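Side-chain contacts in StiE protein (PDB 6ECX), which probably methylates an oxygen of the growing polyketide, being the S-adenosylmethionine-binding O-methyltransferase domain of a much longer polyketide synthase protein: residues L80-D85 with D230-S235; G100-I105 with L161-A166; K114-T119 with G155-V160; E126-R131 with I141-R146. All blocks are in the same frame, centred on the assembly; numbering follows the deposited sequence. Where two conformers were deposited one is given.

Interaction 1: L80-D85 with D230-S235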
# COMPACT_ATOMS: atom_id res chain seq x y z
N LEU A 80 -6.12 7.34 0.38
CA LEU A 80 -6.44 5.98 -0.06
C LEU A 80 -7.92 5.64 0.11
O LEU A 80 -8.50 4.94 -0.72
CB LEU A 80 -5.60 4.96 0.71
CG LEU A 80 -4.21 4.69 0.14
CD1 LEU A 80 -3.28 4.12 1.23
CD2 LEU A 80 -4.38 3.70 -1.00
N PHE A 81 -8.52 6.08 1.21
CA PHE A 81 -9.91 5.75 1.52
C PHE A 81 -10.89 6.83 1.08
O PHE A 81 -12.03 6.81 1.51
CB PHE A 81 -10.07 5.53 3.03
CG PHE A 81 -9.60 4.18 3.51
CD1 PHE A 81 -10.49 3.12 3.62
CD2 PHE A 81 -8.29 3.99 3.90
CE1 PHE A 81 -10.07 1.89 4.09
CE2 PHE A 81 -7.85 2.77 4.38
CZ PHE A 81 -8.73 1.71 4.47
N ARG A 82 -10.44 7.78 0.24
CA ARG A 82 -11.22 8.97 -0.06
C ARG A 82 -12.65 8.67 -0.52
O ARG A 82 -13.57 9.45 -0.26
CB ARG A 82 -10.51 9.80 -1.15
CG ARG A 82 -10.35 9.04 -2.49
CD ARG A 82 -9.30 9.74 -3.36
NE ARG A 82 -9.06 9.01 -4.61
CZ ARG A 82 -8.23 7.97 -4.72
NH1 ARG A 82 -7.55 7.52 -3.67
NH2 ARG A 82 -8.08 7.37 -5.90
N ALA A 83 -12.85 7.57 -1.23
CA ALA A 83 -14.14 7.32 -1.85
C ALA A 83 -14.95 6.27 -1.11
O ALA A 83 -16.10 6.03 -1.49
CB ALA A 83 -13.95 6.89 -3.31
N VAL A 84 -14.41 5.67 -0.04
CA VAL A 84 -15.05 4.53 0.63
C VAL A 84 -15.99 5.04 1.72
O VAL A 84 -15.62 5.88 2.54
CB VAL A 84 -14.01 3.58 1.22
CG1 VAL A 84 -14.69 2.43 1.94
CG2 VAL A 84 -13.04 3.07 0.15
N ASP A 85 -17.21 4.51 1.73
CA ASP A 85 -18.17 4.78 2.80
C ASP A 85 -18.18 3.55 3.69
O ASP A 85 -18.85 2.56 3.39
CB ASP A 85 -19.56 5.07 2.23
CG ASP A 85 -20.60 5.34 3.32
OD1 ASP A 85 -20.26 5.24 4.53
OD2 ASP A 85 -21.76 5.66 2.97
N ASP A 230 -10.56 5.85 -10.14
CA ASP A 230 -9.63 6.97 -10.26
C ASP A 230 -8.37 6.65 -9.47
O ASP A 230 -8.29 5.64 -8.77
CB ASP A 230 -10.24 8.30 -9.80
CG ASP A 230 -10.29 8.43 -8.31
OD1 ASP A 230 -10.54 7.41 -7.64
OD2 ASP A 230 -10.07 9.55 -7.80
N ALA A 231 -7.40 7.55 -9.59
CA ALA A 231 -6.07 7.32 -9.05
C ALA A 231 -5.44 8.66 -8.70
O ALA A 231 -5.54 9.61 -9.49
CB ALA A 231 -5.21 6.55 -10.06
N VAL A 232 -4.85 8.75 -7.51
CA VAL A 232 -4.14 9.94 -7.06
C VAL A 232 -2.64 9.64 -7.04
O VAL A 232 -2.21 8.62 -6.48
CB VAL A 232 -4.65 10.41 -5.68
CG1 VAL A 232 -3.79 11.56 -5.15
CG2 VAL A 232 -6.12 10.87 -5.78
N ASP A 233 -1.85 10.54 -7.62
CA ASP A 233 -0.41 10.41 -7.71
C ASP A 233 0.20 11.21 -6.56
O ASP A 233 0.15 12.45 -6.56
CB ASP A 233 0.07 10.92 -9.07
CG ASP A 233 1.56 10.74 -9.28
OD1 ASP A 233 2.27 10.30 -8.36
OD2 ASP A 233 2.01 11.06 -10.38
N VAL A 234 0.75 10.51 -5.57
CA VAL A 234 1.39 11.17 -4.44
C VAL A 234 2.92 11.04 -4.52
O VAL A 234 3.60 11.16 -3.49
CB VAL A 234 0.85 10.63 -3.10
CG1 VAL A 234 -0.65 10.93 -2.96
CG2 VAL A 234 1.09 9.13 -2.99
N SER A 235 3.46 10.80 -5.72
CA SER A 235 4.91 10.68 -5.90
C SER A 235 5.66 11.86 -5.28
O SER A 235 6.69 11.68 -4.61
CB SER A 235 5.25 10.58 -7.39
OG SER A 235 4.64 9.45 -7.99
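D230 forms a salt bridge with R82. The contact ties strand 226-233 to the loop after helix 64-80, within the Rossmann-like fold of a class I methyltransferase. R82 sits in a type I beta turn running from F81 to V84. At D230, OD1 accepts from R82 NH2 at 3.0 Å. The approach comes from above the carboxylate plane, and the bond is bent, with an angle of 138° at the hydrogen. A second bond, R82 NE to D230 OD2, is weak at 3.4 Å. The guanidinium and carboxylate planes stand 54° apart, so the two groups do not meet flat. R82 starts with CG between its backbone N and carbonyl carbon (chi1 61°), then runs extended to NE. Its guanidinium has other partners too: NH1 donates to V79 O, and NH2 donates to L287 O on the neighbouring strand 283-292. A231 directs its methyl away, but its CA passes 3.7 Å from R82 NH2. V232 lays CG2 over one face of the guanidinium, toward the rim, 3.7 Å from R82 NE. This apolar cover and the several acceptors together limit the rotation of the group. D233 then opens an Asx turn, and V234 is the N-cap residue of helix 235-242. At S235 the backbone N reaches D233 OD1 at 2.9 Å, on the anti side of that oxygen but tilted out of the carboxylate plane.

Interaction 2: G100-I105 with L161-A166; sequences GSDLII and LGFEVA. With SAM (S-adenosylmethionine), chain B.
D102 and L161 bring the two backbones closest, with CA atoms 8.9 Å apart, where the first turn of helix 101-109 lies beside the end of strand 157-163. D102 sends its carboxylate to the edge of the F163 ring. OD2 lies near the ring plane, 3.4 Å from F163 CD2, and the carboxylate stands almost upright to the ring, at 86°. F163 holds CG anti to its own carbonyl carbon (chi1 -54°), which swings the ring toward the helix. L161 fills in behind: its CB rests over one face of that ring, and its CD1 comes 4.4 Å from D102 CB. The polar end of D102 is held by R77, which forms a salt bridge with OD2. G100 is the N-cap residue of the helix. It ends the glycine-rich loop after strand 91-94, the cofactor-binding loop of class I methyltransferases, which also contains G98. Both segments line the cofactor pocket. The amino N of S-adenosylmethionine donates to F163 O at 3.1 Å. Its carboxylate atom O lies 3.7 Å from D102 OD2; the positive charge of R77 probably eases this approach of two acids. E164 has left-handed backbone angles, and its O comes 3.4 Å from the cofactor atom C5'. Its OE1 is bonded to Y285 OH. V165 CG1 rests 3.7 Å from the ribose atom O4'.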
# COMPACT_ATOMS: atom_id res chain seq x y z
N GLY A 100 -1.06 -5.37 11.09
CA GLY A 100 -2.48 -5.32 11.37
C GLY A 100 -3.06 -3.96 11.70
O GLY A 100 -4.25 -3.88 12.02
N SER A 101 -2.27 -2.89 11.58
CA SER A 101 -2.74 -1.56 11.98
C SER A 101 -3.98 -1.12 11.18
O SER A 101 -4.95 -0.59 11.74
CB SER A 101 -1.61 -0.54 11.81
OG SER A 101 -0.51 -0.89 12.64
N ASP A 102 -3.96 -1.33 9.86
CA ASP A 102 -5.09 -0.92 9.03
C ASP A 102 -6.37 -1.66 9.42
O ASP A 102 -7.44 -1.05 9.55
CB ASP A 102 -4.75 -1.14 7.56
CG ASP A 102 -3.74 -0.14 7.05
OD1 ASP A 102 -3.99 1.08 7.19
OD2 ASP A 102 -2.70 -0.56 6.50
N LEU A 103 -6.27 -2.98 9.63
CA LEU A 103 -7.44 -3.75 10.05
C LEU A 103 -7.92 -3.32 11.43
O LEU A 103 -9.13 -3.22 11.67
CB LEU A 103 -7.13 -5.24 10.07
CG LEU A 103 -6.88 -5.90 8.71
CD1 LEU A 103 -6.45 -7.35 8.90
CD2 LEU A 103 -8.13 -5.81 7.86
N ILE A 104 -6.99 -3.11 12.35
CA ILE A 104 -7.37 -2.75 13.72
C ILE A 104 -8.04 -1.38 13.75
O ILE A 104 -9.06 -1.18 14.43
CB ILE A 104 -6.14 -2.81 14.63
CG1 ILE A 104 -5.74 -4.29 14.88
CG2 ILE A 104 -6.38 -2.02 15.91
CD1 ILE A 104 -4.39 -4.44 15.56
N ILE A 105 -7.46 -0.40 13.05
CA ILE A 105 -8.03 0.94 13.02
C ILE A 105 -9.44 0.90 12.42
O ILE A 105 -10.37 1.51 12.95
CB ILE A 105 -7.11 1.89 12.24
CG1 ILE A 105 -5.85 2.18 13.06
CG2 ILE A 105 -7.84 3.18 11.87
CD1 ILE A 105 -4.77 2.88 12.26
N LEU A 161 -8.07 -4.51 0.52
CA LEU A 161 -6.97 -3.58 0.76
C LEU A 161 -5.67 -4.23 0.32
O LEU A 161 -5.40 -5.40 0.68
CB LEU A 161 -6.84 -3.17 2.24
CG LEU A 161 -8.05 -2.81 3.10
CD1 LEU A 161 -7.60 -2.46 4.52
CD2 LEU A 161 -8.79 -1.64 2.50
N GLY A 162 -4.85 -3.49 -0.42
CA GLY A 162 -3.49 -3.93 -0.74
C GLY A 162 -2.58 -2.72 -0.77
O GLY A 162 -2.43 -2.09 -1.81
N PHE A 163 -1.99 -2.38 0.38
CA PHE A 163 -1.11 -1.22 0.48
C PHE A 163 0.32 -1.73 0.41
O PHE A 163 0.81 -2.36 1.35
CB PHE A 163 -1.37 -0.43 1.76
CG PHE A 163 -2.83 -0.01 1.95
CD1 PHE A 163 -3.67 0.17 0.84
CD2 PHE A 163 -3.36 0.19 3.22
CE1 PHE A 163 -5.01 0.54 1.00
CE2 PHE A 163 -4.69 0.56 3.40
CZ PHE A 163 -5.52 0.74 2.28
N GLU A 164 0.97 -1.47 -0.72
CA GLU A 164 2.35 -1.91 -0.98
C GLU A 164 2.48 -3.43 -0.83
O GLU A 164 3.37 -3.93 -0.14
CB GLU A 164 3.33 -1.17 -0.08
CG GLU A 164 3.40 0.32 -0.29
CD GLU A 164 4.46 0.99 0.58
OE1 GLU A 164 4.39 2.22 0.77
OE2 GLU A 164 5.37 0.27 1.06
N VAL A 165 1.58 -4.17 -1.47
CA VAL A 165 1.56 -5.62 -1.37
C VAL A 165 1.63 -6.26 -2.75
O VAL A 165 2.50 -7.10 -3.02
CB VAL A 165 0.30 -6.12 -0.63
CG1 VAL A 165 0.36 -7.63 -0.48
CG2 VAL A 165 0.15 -5.43 0.72
N ALA A 166 0.71 -5.87 -3.64
CA ALA A 166 0.63 -6.50 -4.95
C ALA A 166 1.97 -6.44 -5.68
O ALA A 166 2.33 -7.38 -6.40
CB ALA A 166 -0.47 -5.85 -5.80
N SAM B . -0.15 -3.32 4.19
CA SAM B . 0.69 -3.25 5.38
C SAM B . 0.95 -1.80 5.76
O SAM B . 0.69 -0.91 4.96
OXT SAM B . 1.43 -1.48 6.86
CB SAM B . 1.99 -3.98 5.14
CG SAM B . 2.72 -3.59 3.86
SD SAM B . 4.35 -4.38 3.81
CE SAM B . 5.29 -3.15 2.87
C5' SAM B . 4.08 -5.77 2.68
C4' SAM B . 3.22 -6.87 3.29
O4' SAM B . 2.76 -7.81 2.32
C3' SAM B . 3.90 -7.71 4.37
O3' SAM B . 2.97 -7.81 5.43
C2' SAM B . 4.08 -9.08 3.74
O2' SAM B . 4.03 -10.16 4.66
C1' SAM B . 2.87 -9.13 2.82
N9 SAM B . 2.95 -10.08 1.69
C8 SAM B . 3.93 -10.11 0.72
N7 SAM B . 3.62 -11.10 -0.16
C5 SAM B . 2.47 -11.70 0.23
C6 SAM B . 1.73 -12.74 -0.29
N6 SAM B . 2.11 -13.37 -1.40
N1 SAM B . 0.56 -13.14 0.34
C2 SAM B . 0.13 -12.50 1.48
N3 SAM B . 0.88 -11.46 1.99
C4 SAM B . 2.03 -11.06 1.39

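Interaction 3: K114-T119 with G155-V160. With SAM (S-adenosylmethionine), chain B; GOL (glycerol), chain E.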
# COMPACT_ATOMS: atom_id res chain seq x y z
N LYS A 114 -16.47 -6.76 9.68
CA LYS A 114 -15.74 -8.02 9.83
C LYS A 114 -14.56 -7.98 8.88
O LYS A 114 -14.73 -7.69 7.69
CB LYS A 114 -16.63 -9.22 9.50
CG LYS A 114 -17.96 -9.29 10.27
CD LYS A 114 -17.84 -10.18 11.51
CE LYS A 114 -19.18 -10.34 12.22
NZ LYS A 114 -19.08 -11.26 13.39
N LEU A 115 -13.36 -8.28 9.37
CA LEU A 115 -12.15 -8.08 8.58
C LEU A 115 -11.22 -9.28 8.70
O LEU A 115 -11.03 -9.82 9.79
CB LEU A 115 -11.40 -6.80 9.02
CG LEU A 115 -12.25 -5.53 9.23
CD1 LEU A 115 -12.75 -5.41 10.69
CD2 LEU A 115 -11.44 -4.32 8.87
N ASP A 116 -10.67 -9.72 7.56
CA ASP A 116 -9.69 -10.79 7.54
C ASP A 116 -8.38 -10.27 6.97
O ASP A 116 -8.37 -9.42 6.08
CB ASP A 116 -10.18 -11.98 6.68
CG ASP A 116 -11.43 -12.62 7.27
OD1 ASP A 116 -11.48 -12.73 8.51
OD2 ASP A 116 -12.37 -12.99 6.52
N GLY A 117 -7.27 -10.78 7.48
CA GLY A 117 -5.96 -10.42 6.95
C GLY A 117 -5.15 -11.65 6.61
O GLY A 117 -5.21 -12.67 7.31
N TYR A 118 -4.40 -11.56 5.50
CA TYR A 118 -3.40 -12.56 5.13
C TYR A 118 -2.02 -11.93 5.18
O TYR A 118 -1.83 -10.80 4.71
CB TYR A 118 -3.60 -13.11 3.71
CG TYR A 118 -4.60 -14.23 3.49
CD1 TYR A 118 -5.46 -14.63 4.49
CD2 TYR A 118 -4.68 -14.88 2.25
CE1 TYR A 118 -6.36 -15.65 4.28
CE2 TYR A 118 -5.59 -15.90 2.03
CZ TYR A 118 -6.42 -16.28 3.07
OH TYR A 118 -7.33 -17.31 2.89
N THR A 119 -1.05 -12.65 5.73
CA THR A 119 0.35 -12.31 5.58
C THR A 119 1.14 -13.60 5.46
O THR A 119 0.77 -14.62 6.04
CB THR A 119 0.87 -11.47 6.76
OG1 THR A 119 2.28 -11.22 6.60
CG2 THR A 119 0.64 -12.20 8.07
N GLY A 155 -13.72 -15.93 2.33
CA GLY A 155 -15.03 -15.31 2.39
C GLY A 155 -15.30 -14.47 1.16
O GLY A 155 -14.54 -14.49 0.18
N MET A 156 -16.38 -13.71 1.24
CA MET A 156 -16.83 -12.84 0.17
C MET A 156 -16.87 -11.42 0.72
O MET A 156 -17.54 -11.16 1.72
CB MET A 156 -18.21 -13.28 -0.34
CG MET A 156 -18.73 -12.51 -1.53
SD MET A 156 -17.67 -12.65 -2.99
CE MET A 156 -17.84 -14.39 -3.37
N TYR A 157 -16.13 -10.50 0.08
CA TYR A 157 -15.82 -9.21 0.67
C TYR A 157 -16.45 -8.06 -0.10
O TYR A 157 -16.79 -8.18 -1.28
CB TYR A 157 -14.29 -9.03 0.74
CG TYR A 157 -13.69 -10.12 1.59
CD1 TYR A 157 -13.69 -10.03 2.98
CD2 TYR A 157 -13.21 -11.29 1.01
CE1 TYR A 157 -13.20 -11.07 3.78
CE2 TYR A 157 -12.70 -12.33 1.80
CZ TYR A 157 -12.69 -12.20 3.18
OH TYR A 157 -12.19 -13.22 3.95
N ASP A 158 -16.63 -6.95 0.61
CA ASP A 158 -17.09 -5.69 0.04
C ASP A 158 -15.96 -4.73 -0.24
O ASP A 158 -16.08 -3.89 -1.14
CB ASP A 158 -18.07 -5.01 1.00
CG ASP A 158 -19.27 -5.88 1.32
OD1 ASP A 158 -19.67 -6.67 0.46
OD2 ASP A 158 -19.79 -5.75 2.44
N LEU A 159 -14.84 -4.88 0.48
CA LEU A 159 -13.70 -3.99 0.33
C LEU A 159 -12.44 -4.83 0.47
O LEU A 159 -12.39 -5.69 1.36
CB LEU A 159 -13.73 -2.87 1.39
CG LEU A 159 -12.48 -1.98 1.61
CD1 LEU A 159 -12.26 -1.07 0.40
CD2 LEU A 159 -12.66 -1.12 2.88
N VAL A 160 -11.47 -4.61 -0.42
CA VAL A 160 -10.18 -5.31 -0.39
C VAL A 160 -9.06 -4.27 -0.34
O VAL A 160 -9.09 -3.28 -1.08
CB VAL A 160 -10.01 -6.25 -1.61
CG1 VAL A 160 -8.62 -6.92 -1.60
CG2 VAL A 160 -11.08 -7.34 -1.64
N SAM B . -0.15 -3.32 4.19
CA SAM B . 0.69 -3.25 5.38
C SAM B . 0.95 -1.80 5.76
O SAM B . 0.69 -0.91 4.96
OXT SAM B . 1.43 -1.48 6.86
CB SAM B . 1.99 -3.98 5.14
CG SAM B . 2.72 -3.59 3.86
SD SAM B . 4.35 -4.38 3.81
CE SAM B . 5.29 -3.15 2.87
C5' SAM B . 4.08 -5.77 2.68
C4' SAM B . 3.22 -6.87 3.29
O4' SAM B . 2.76 -7.81 2.32
C3' SAM B . 3.90 -7.71 4.37
O3' SAM B . 2.97 -7.81 5.43
C2' SAM B . 4.08 -9.08 3.74
O2' SAM B . 4.03 -10.16 4.66
C1' SAM B . 2.87 -9.13 2.82
N9 SAM B . 2.95 -10.08 1.69
C8 SAM B . 3.93 -10.11 0.72
N7 SAM B . 3.62 -11.10 -0.16
C5 SAM B . 2.47 -11.70 0.23
C6 SAM B . 1.73 -12.74 -0.29
N6 SAM B . 2.11 -13.37 -1.40
N1 SAM B . 0.56 -13.14 0.34
C2 SAM B . 0.13 -12.50 1.48
N3 SAM B . 0.88 -11.46 1.99
C4 SAM B . 2.03 -11.06 1.39
C1 GOL E . -16.98 -12.76 4.48
O1 GOL E . -17.87 -13.75 4.08
C2 GOL E . -16.75 -12.88 6.01
O2 GOL E . -16.33 -14.16 6.36
C3 GOL E . -15.68 -11.78 6.34
O3 GOL E . -14.86 -12.27 7.36
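Y157 meets D116 with the edge of its ring, and a bound glycerol sets C1 over one face. D116 OD2 lies near the ring plane, beside the hydroxyl end. The carboxylate of D116 is turned 89° from the ring. Y157 OH donates to D116 OD2 at 2.6 Å, a short bond that uses the anti lone pair of the oxygen. The two side chains cross at about a right angle. The same OD2 also accepts from glycerol O3 at 2.7 Å. The other oxygen, OD1, is in a salt bridge with R142 NE. With so many donors around it, the buried carboxylate probably stays ionised. The glycerol, probably from the crystallisation liquor, also takes a weak bond from M156 N to its O1 at 3.2 Å. Its C3 comes 3.6 Å from Y157 CE1.

Strands 114-119 and 157-163 are not neighbours in the sheet. Strand 91-94 runs between them, and the D116-Y157 pair reaches across it near the start of both strands. The side chain of Y157 also touches M93 of that middle strand. At the far end of its strand, T119 OG1 lies 2.8 Å from the cofactor hydroxyl O2'. A cofactor ribose beside the carboxyl end of the second parallel strand is characteristic of the Rossmann-like fold of class I methyltransferases.

Interaction 4: E126-R131 with I141-R146; sequences EVCKQR and IRIFQR
C128 and I143 make the apolar part of the contact. The CB of C128 is gripped by three carbons of I143: CG1 at 3.6 Å, CG2 at 3.7 Å and CD1 at 3.7 Å. The bend of I143 at chi2 (-66°) turns CD1 alongside C128 CB, which lets all three touch it. K129 adds its aliphatic stem. Its CG lies 3.7 Å from I143 CB, and the two side chains slide past each other in opposite directions. On the inner side, I143 also touches L103 of helix 101-109.

The polar part is carried by K129. Its chain is extended beyond CG and runs out over the strand, with CE 3.3 Å from I143 O. A water joins the two: it accepts from K129 NZ at 3.1 Å and donates to I143 O at 3.0 Å. K129 was modelled in two conformers, so the position of its end, with the CE approach and the water bridge, is less certain.

F144 lies between two arginines on the side turned away from the helix. R146 NH2 is over its ring face, toward the rim. The ring edge points at a face of the R142 guanidinium, with R142 NE near the ring plane. R142 NH2 is hydrogen-bonded to P154 O, and R146 NE to Y118 OH.

Helix 122-134 thus packs on one side of strand 141-145, which is an outermost strand of the sheet. It is the crossover helix between strands 114-119 and 141-145, a classic beta-alpha-beta unit of the Rossmann-like methyltransferase fold.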
# COMPACT_ATOMS: atom_id res chain seq x y z
N GLU A 126 1.62 -13.76 14.16
CA GLU A 126 1.58 -13.78 15.62
C GLU A 126 1.34 -12.39 16.19
O GLU A 126 0.51 -12.21 17.09
CB GLU A 126 2.89 -14.36 16.17
CG GLU A 126 3.14 -15.78 15.79
CD GLU A 126 4.53 -16.24 16.20
OE1 GLU A 126 5.25 -15.46 16.85
OE2 GLU A 126 4.88 -17.40 15.88
N VAL A 127 2.04 -11.39 15.66
CA VAL A 127 1.86 -10.02 16.14
C VAL A 127 0.42 -9.57 15.88
O VAL A 127 -0.26 -9.07 16.79
CB VAL A 127 2.88 -9.08 15.47
CG1 VAL A 127 2.56 -7.62 15.80
CG2 VAL A 127 4.29 -9.45 15.91
N CYS A 128 -0.04 -9.70 14.64
CA CYS A 128 -1.42 -9.32 14.32
C CYS A 128 -2.41 -9.93 15.29
O CYS A 128 -3.24 -9.22 15.87
CB CYS A 128 -1.75 -9.73 12.89
SG CYS A 128 -0.93 -8.70 11.66
N LYS A 129 -2.33 -11.25 15.50
CA LYS A 129 -3.28 -11.91 16.39
C LYS A 129 -3.21 -11.34 17.80
O LYS A 129 -4.25 -11.14 18.44
CB LYS A 129 -3.04 -13.42 16.41
CG LYS A 129 -3.39 -14.10 15.09
CD LYS A 129 -3.10 -15.60 15.14
CE LYS A 129 -3.61 -16.31 13.90
NZ LYS A 129 -3.26 -17.76 13.90
N GLN A 130 -2.01 -11.06 18.29
CA GLN A 130 -1.90 -10.55 19.65
C GLN A 130 -2.48 -9.15 19.75
O GLN A 130 -3.27 -8.86 20.66
CB GLN A 130 -0.44 -10.56 20.10
CG GLN A 130 -0.18 -9.81 21.40
CD GLN A 130 0.06 -8.32 21.18
OE1 GLN A 130 -0.52 -7.47 21.86
NE2 GLN A 130 0.91 -8.00 20.22
N ARG A 131 -2.10 -8.27 18.82
CA ARG A 131 -2.61 -6.90 18.84
C ARG A 131 -4.12 -6.87 18.66
O ARG A 131 -4.81 -6.04 19.27
CB ARG A 131 -1.93 -6.07 17.76
CG ARG A 131 -0.41 -5.84 17.96
CD ARG A 131 0.13 -4.95 16.81
NE ARG A 131 -0.29 -3.55 16.95
CZ ARG A 131 -0.60 -2.74 15.94
NH1 ARG A 131 -0.56 -3.17 14.68
NH2 ARG A 131 -0.97 -1.49 16.19
N ILE A 141 -11.93 -9.76 13.69
CA ILE A 141 -10.74 -9.77 12.84
C ILE A 141 -10.09 -11.15 12.92
O ILE A 141 -9.73 -11.61 14.02
CB ILE A 141 -9.74 -8.68 13.25
CG1 ILE A 141 -10.40 -7.30 13.19
CG2 ILE A 141 -8.48 -8.70 12.35
CD1 ILE A 141 -9.44 -6.18 13.50
N ARG A 142 -9.91 -11.80 11.77
CA ARG A 142 -9.15 -13.05 11.71
C ARG A 142 -7.86 -12.82 10.92
O ARG A 142 -7.86 -12.11 9.91
CB ARG A 142 -9.95 -14.19 11.08
CG ARG A 142 -11.26 -14.53 11.77
CD ARG A 142 -11.99 -15.61 10.99
NE ARG A 142 -12.26 -15.21 9.61
CZ ARG A 142 -12.78 -16.03 8.70
NH1 ARG A 142 -13.06 -17.28 9.04
NH2 ARG A 142 -13.03 -15.62 7.47
N ILE A 143 -6.79 -13.45 11.39
CA ILE A 143 -5.46 -13.35 10.78
C ILE A 143 -5.03 -14.73 10.33
O ILE A 143 -5.22 -15.72 11.05
CB ILE A 143 -4.43 -12.78 11.78
CG1 ILE A 143 -4.91 -11.44 12.35
CG2 ILE A 143 -3.06 -12.64 11.10
CD1 ILE A 143 -4.99 -10.33 11.28
N PHE A 144 -4.45 -14.81 9.13
CA PHE A 144 -3.96 -16.08 8.61
C PHE A 144 -2.58 -15.88 8.01
O PHE A 144 -2.34 -14.89 7.32
CB PHE A 144 -4.89 -16.66 7.53
CG PHE A 144 -6.32 -16.85 7.96
CD1 PHE A 144 -7.24 -15.80 7.87
CD2 PHE A 144 -6.76 -18.09 8.41
CE1 PHE A 144 -8.56 -15.98 8.24
CE2 PHE A 144 -8.09 -18.27 8.79
CZ PHE A 144 -8.99 -17.22 8.70
N GLN A 145 -1.69 -16.83 8.27
CA GLN A 145 -0.42 -16.92 7.57
C GLN A 145 -0.69 -17.69 6.29
O GLN A 145 -0.64 -18.92 6.25
CB GLN A 145 0.65 -17.60 8.42
CG GLN A 145 2.06 -17.48 7.83
CD GLN A 145 3.05 -18.43 8.48
OE1 GLN A 145 2.69 -19.22 9.35
NE2 GLN A 145 4.31 -18.35 8.06
N ARG A 146 -1.03 -16.96 5.22
CA ARG A 146 -1.40 -17.57 3.96
C ARG A 146 -0.91 -16.69 2.82
O ARG A 146 -0.61 -15.51 3.00
CB ARG A 146 -2.93 -17.81 3.86
CG ARG A 146 -3.48 -18.71 4.97
CD ARG A 146 -4.42 -19.78 4.44
NE ARG A 146 -5.80 -19.32 4.45
CZ ARG A 146 -6.76 -19.87 5.18
NH1 ARG A 146 -6.52 -20.91 5.96
NH2 ARG A 146 -7.99 -19.38 5.12
O HOH W 1 -4.94 -18.67 11.42

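Overall arrangement
All four contacts reach one sheet. Interactions 2, 3 and 4 cluster within 13 Å of each other, centre to centre, and are nested in the chain inside the loop closed by interaction 1. Interactions 1 and 4 lie on opposite sides of the chain's centre, about 26 Å apart. Interaction 1 meets interaction 2 through aromatic packing, F81 CE2 to F163 CZ at 3.7 Å. L103 packs on interaction 3, with CD2 3.6 Å from L115 CB. S101 OG probably bonds to R131 NH1 of interaction 4 (3.1 Å). Interactions 2 and 3 both touch S-adenosylmethionine, one at its amino acid end and one at its ribose. From interaction 4, R146 also touches it.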